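Local coordinates for protein NeuRonal IgCAM-5 (Caenorhabditis elegans, PDB 6ON6) that probably mediates homophilic recognition between neuronal cell surfaces, pairing through the immunoglobulin domain described here, at residues E85-R88 against G89-C93; V17-L20 against G21-V24. One frame throughout, in Å; residues are numbered along the deposited sequence.

Interaction 1. Residues E85-R88 against G89-C93; sequences ESDR and GNYSC. With NAG (2-acetamido-2-deoxy-beta-D-glucopyranose), chain C.
Tyr-91 reaches back along its own chain to Asp-87, four residues earlier, a textbook example of the tyrosine corner of immunoglobulin domains, set here in the D-x-G-x-Y-x-C signature. The hydrogen bonding centres on one hydroxyl. Tyr-91 OH donates to Asp-87 O over 2.6 Å, meeting a lone pair in the carbonyl plane at a C=O...O angle of 127°. A water completes the grip, donating to Tyr-91 OH at 2.8 Å and to Asp-87 OD1 at 2.7 Å; both it and the carbonyl oxygen lie at the ring's edge, in plane, which limits how far the phenol can swing. With its CG set beside the backbone N (chi1 -69°), the ring is directed back towards the 3-10 turn. A phenylalanine in place of Tyr-91 would keep the ring but would probably leave Asp-87 O without its donor and the water without one of its two acceptors.

The ionic part lies within the turn: Arg-88 NH1 makes a hydrogen-bonded salt bridge to Glu-85 OE2 at 3.0 Å on the anti side of the carboxylate, nearly in the guanidinium plane, while Arg-88 N closes the 3-10 turn onto Glu-85 O. Asp-87 OD2 turns instead to Gln-84 N and Lys-62. Sterically, Gly-89 has backbone angles at which a CB would be jammed against Arg-88 O. The covalent part is at Asn-90, whose ND2 carries N-acetylglucosamine through its C1 at 1.4 Å, a sugar also held by Glu-106.

Strand 89-95 lies between strands 101-110 and 38-42. Tyr-91 packs against Leu-107 within that sheet and reaches Ile-80 and the ring of Phe-26 in the opposing one, to which Cys-93 is tied by its disulfide with Cys-28.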
loop_
_atom_site.group_PDB
_atom_site.type_symbol
_atom_site.label_atom_id
_atom_site.label_comp_id
_atom_site.label_asym_id
_atom_site.label_seq_id
_atom_site.Cartn_x
_atom_site.Cartn_y
_atom_site.Cartn_z
ATOM N N GLU A 85 9.191 19.130 -0.765
ATOM C CA GLU A 85 10.345 18.254 -0.607
ATOM C C GLU A 85 9.964 16.863 -0.116
ATOM O O GLU A 85 10.471 15.860 -0.629
ATOM C CB GLU A 85 11.314 18.872 0.382
ATOM C CG GLU A 85 12.017 20.101 -0.122
ATOM C CD GLU A 85 13.178 20.476 0.802
ATOM O OE1 GLU A 85 12.987 21.264 1.771
ATOM O OE2 GLU A 85 14.281 19.930 0.566
ATOM N N SER A 86 9.024 16.765 0.812
ATOM C CA SER A 86 8.641 15.470 1.348
ATOM C C SER A 86 7.940 14.595 0.314
ATOM O O SER A 86 7.833 13.385 0.535
ATOM C CB SER A 86 7.746 15.616 2.574
ATOM O OG SER A 86 6.698 16.499 2.282
ATOM N N ASP A 87 7.472 15.171 -0.805
ATOM C CA ASP A 87 6.871 14.367 -1.871
ATOM C C ASP A 87 7.885 13.742 -2.809
ATOM O O ASP A 87 7.477 12.924 -3.654
ATOM C CB ASP A 87 5.913 15.249 -2.670
ATOM C CG ASP A 87 4.776 15.777 -1.816
ATOM O OD1 ASP A 87 4.168 14.966 -1.099
ATOM O OD2 ASP A 87 4.499 16.977 -1.871
ATOM N N ARG A 88 9.173 14.092 -2.729
ATOM C CA ARG A 88 10.186 13.429 -3.552
ATOM C C ARG A 88 10.113 11.924 -3.361
ATOM O O ARG A 88 9.966 11.443 -2.231
ATOM C CB ARG A 88 11.585 13.807 -3.082
ATOM C CG ARG A 88 12.056 15.170 -3.426
ATOM C CD ARG A 88 13.476 15.374 -2.894
ATOM N NE ARG A 88 13.905 16.716 -3.263
ATOM C CZ ARG A 88 14.192 17.693 -2.415
ATOM N NH1 ARG A 88 14.167 17.485 -1.104
ATOM N NH2 ARG A 88 14.542 18.879 -2.898
ATOM N N GLY A 89 10.290 11.174 -4.461
ATOM C CA GLY A 89 10.461 9.743 -4.339
ATOM C C GLY A 89 9.747 8.997 -5.436
ATOM O O GLY A 89 9.391 9.565 -6.462
ATOM N N ASN A 90 9.513 7.724 -5.169
ATOM C CA ASN A 90 9.052 6.809 -6.210
ATOM C C ASN A 90 7.606 6.421 -5.977
ATOM O O ASN A 90 7.234 6.010 -4.876
ATOM C CB ASN A 90 9.906 5.551 -6.241
ATOM C CG ASN A 90 11.181 5.759 -6.972
ATOM O OD1 ASN A 90 11.184 6.215 -8.117
ATOM N ND2 ASN A 90 12.290 5.437 -6.331
ATOM N N TYR A 91 6.793 6.590 -7.001
ATOM C CA TYR A 91 5.365 6.337 -6.938
ATOM C C TYR A 91 5.104 5.150 -7.828
ATOM O O TYR A 91 5.586 5.109 -8.970
ATOM C CB TYR A 91 4.568 7.551 -7.442
ATOM C CG TYR A 91 4.702 8.728 -6.466
ATOM C CD1 TYR A 91 5.863 9.488 -6.447
ATOM C CD2 TYR A 91 3.713 9.014 -5.503
ATOM C CE1 TYR A 91 6.027 10.556 -5.519
ATOM C CE2 TYR A 91 3.885 10.077 -4.613
ATOM C CZ TYR A 91 5.024 10.785 -4.642
ATOM O OH TYR A 91 5.113 11.797 -3.719
ATOM N N SER A 92 4.329 4.202 -7.340
ATOM C CA SER A 92 4.057 3.035 -8.157
ATOM C C SER A 92 2.553 2.770 -8.233
ATOM O O SER A 92 1.795 3.053 -7.304
ATOM C CB SER A 92 4.916 1.868 -7.649
ATOM O OG SER A 92 4.377 1.387 -6.455
ATOM N N CYS A 93 2.086 2.257 -9.367
ATOM C CA CYS A 93 0.737 1.724 -9.391
ATOM C C CYS A 93 0.883 0.222 -9.494
ATOM O O CYS A 93 1.781 -0.268 -10.181
ATOM C CB CYS A 93 -0.156 2.284 -10.513
ATOM S SG CYS A 93 0.158 1.649 -12.060
HETATM C C1 NAG C . 13.542 5.596 -7.035
HETATM C C2 NAG C . 14.631 6.177 -6.130
HETATM C C3 NAG C . 15.983 6.204 -6.847
HETATM C C4 NAG C . 16.305 4.855 -7.474
HETATM C C5 NAG C . 15.141 4.381 -8.336
HETATM C C6 NAG C . 15.344 2.991 -8.898
HETATM C C7 NAG C . 14.297 7.910 -4.425
HETATM C C8 NAG C . 14.761 6.885 -3.432
HETATM N N2 NAG C . 14.261 7.514 -5.700
HETATM O O3 NAG C . 16.993 6.543 -5.903
HETATM O O4 NAG C . 17.474 4.964 -8.278
HETATM O O5 NAG C . 13.955 4.329 -7.535
HETATM O O6 NAG C . 14.388 2.686 -9.907
HETATM O O7 NAG C . 13.970 9.045 -4.090
HETATM O O HOH W 1 3.492 12.388 -1.477
#

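Interaction 2. Residues V17-L20 against G21-V24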
loop_
_atom_site.group_PDB
_atom_site.type_symbol
_atom_site.label_atom_id
_atom_site.label_comp_id
_atom_site.label_asym_id
_atom_site.label_seq_id
_atom_site.Cartn_x
_atom_site.Cartn_y
_atom_site.Cartn_z
ATOM N N VAL A 17 9.359 16.128 -12.817
ATOM C CA VAL A 17 10.044 17.085 -11.952
ATOM C C VAL A 17 9.062 18.200 -11.612
ATOM O O VAL A 17 8.094 18.434 -12.324
ATOM C CB VAL A 17 11.336 17.639 -12.593
ATOM C CG1 VAL A 17 12.376 16.575 -12.719
ATOM C CG2 VAL A 17 11.085 18.353 -13.950
ATOM N N ALA A 18 9.322 18.914 -10.512
ATOM C CA ALA A 18 8.384 19.948 -10.077
ATOM C C ALA A 18 9.108 20.927 -9.182
ATOM O O ALA A 18 10.051 20.561 -8.477
ATOM C CB ALA A 18 7.244 19.328 -9.280
ATOM N N LEU A 19 8.655 22.174 -9.224
ATOM C CA LEU A 19 9.031 23.157 -8.208
ATOM C C LEU A 19 8.087 23.055 -7.018
ATOM O O LEU A 19 6.975 22.565 -7.140
ATOM C CB LEU A 19 8.933 24.572 -8.776
ATOM C CG LEU A 19 9.852 24.895 -9.963
ATOM C CD1 LEU A 19 9.683 26.322 -10.452
ATOM C CD2 LEU A 19 11.307 24.518 -9.804
ATOM N N LEU A 20 8.518 23.584 -5.862
ATOM C CA LEU A 20 7.617 23.624 -4.712
ATOM C C LEU A 20 6.306 24.305 -5.088
ATOM O O LEU A 20 6.301 25.378 -5.706
ATOM C CB LEU A 20 8.237 24.404 -3.539
ATOM C CG LEU A 20 9.509 23.835 -2.933
ATOM C CD1 LEU A 20 9.933 24.699 -1.777
ATOM C CD2 LEU A 20 9.296 22.403 -2.479
ATOM N N GLY A 21 5.197 23.692 -4.676
ATOM C CA GLY A 21 3.866 24.198 -4.926
ATOM C C GLY A 21 3.240 23.752 -6.233
ATOM O O GLY A 21 2.052 24.004 -6.441
ATOM N N GLN A 22 4.008 23.122 -7.133
ATOM C CA GLN A 22 3.497 22.709 -8.426
ATOM C C GLN A 22 2.660 21.447 -8.234
ATOM O O GLN A 22 2.922 20.653 -7.326
ATOM C CB GLN A 22 4.682 22.380 -9.354
ATOM C CG GLN A 22 4.351 22.093 -10.808
ATOM C CD GLN A 22 5.612 21.980 -11.667
ATOM O OE1 GLN A 22 6.622 22.652 -11.392
ATOM N NE2 GLN A 22 5.563 21.131 -12.728
ATOM N N ASP A 23 1.646 21.259 -9.088
ATOM C CA ASP A 23 0.893 20.000 -9.083
ATOM C C ASP A 23 1.465 19.062 -10.132
ATOM O O ASP A 23 1.839 19.513 -11.208
ATOM C CB ASP A 23 -0.581 20.218 -9.427
ATOM C CG ASP A 23 -1.341 21.061 -8.402
ATOM O OD1 ASP A 23 -0.854 21.323 -7.290
ATOM O OD2 ASP A 23 -2.461 21.463 -8.760
ATOM N N VAL A 24 1.487 17.772 -9.818
ATOM C CA VAL A 24 2.037 16.762 -10.736
ATOM C C VAL A 24 1.114 15.551 -10.787
ATOM O O VAL A 24 0.614 15.101 -9.757
ATOM C CB VAL A 24 3.452 16.303 -10.316
ATOM C CG1 VAL A 24 3.966 15.119 -11.180
ATOM C CG2 VAL A 24 4.429 17.415 -10.373
#
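The carboxamide of Gln-22 lies flat against the backbone of Val-17 to Leu-19, all three residues meeting one and the same face. Ala-18 CA sits over that face, 3.5 Å from Gln-22 OE1, with Val-17 O towards the NE2 end and Leu-19 N towards the oxygen. Because the approach is from above, Leu-19 N donates to Gln-22 OE1 (3.0 Å) from 50° out of the carbonyl plane rather than on a lone pair, although the N-H itself points almost straight at the oxygen (169°). Gln-22 NE2 stays 3.7 Å from Val-17 O and makes no hydrogen bond there. An extended side chain, leaving with CG anti to the backbone N (chi1 -173°), carries the amide back along the strand.

Leu-19 and Gln-22 also bound a type II beta turn, closed by Gln-22 N donating to Leu-19 O at 3.0 Å. Gly-21 occupies its third position with a positive phi that would drive a CB into Leu-20 O. Across the two arms that flank the turn, Ala-18 CB meets Val-24 CG2 at 3.6 Å, and both side chains also touch Val-83.

The turn carries the chain from strand 16-19, which runs parallel to 101-110, across to strand 24-31 of the other sheet. Leu-19 and Gln-22 thus exchange two bonds, one from backbone to backbone and one from backbone to side chain. The second lets the side chain of an exposed glutamine occupy a strand N-H at the turn, while the buried alanine and valine leave the inner side apolar.

The two contacts are turns far apart in sequence but close together at one end of the immunoglobulin domain, their centres 12 Å apart, and they touch where Leu-20 CD2 packs 3.7 Å from Glu-85 N. Strand 101-110 serves both: Leu-107 meets Tyr-91 of interaction 1 and Val-24 of interaction 2, while Val-109 accepts a bond from Arg-88 through its carbonyl and packs against Leu-20. The glycan belongs to interaction 1, and the nearest atoms of the Val-17 side chain and of that sugar are about 12 Å apart. Towards the homodimer they differ, since Ser-92 packs on Pro-46 of the second subunit, whereas residues 17-24 touch no other chain of the assembly.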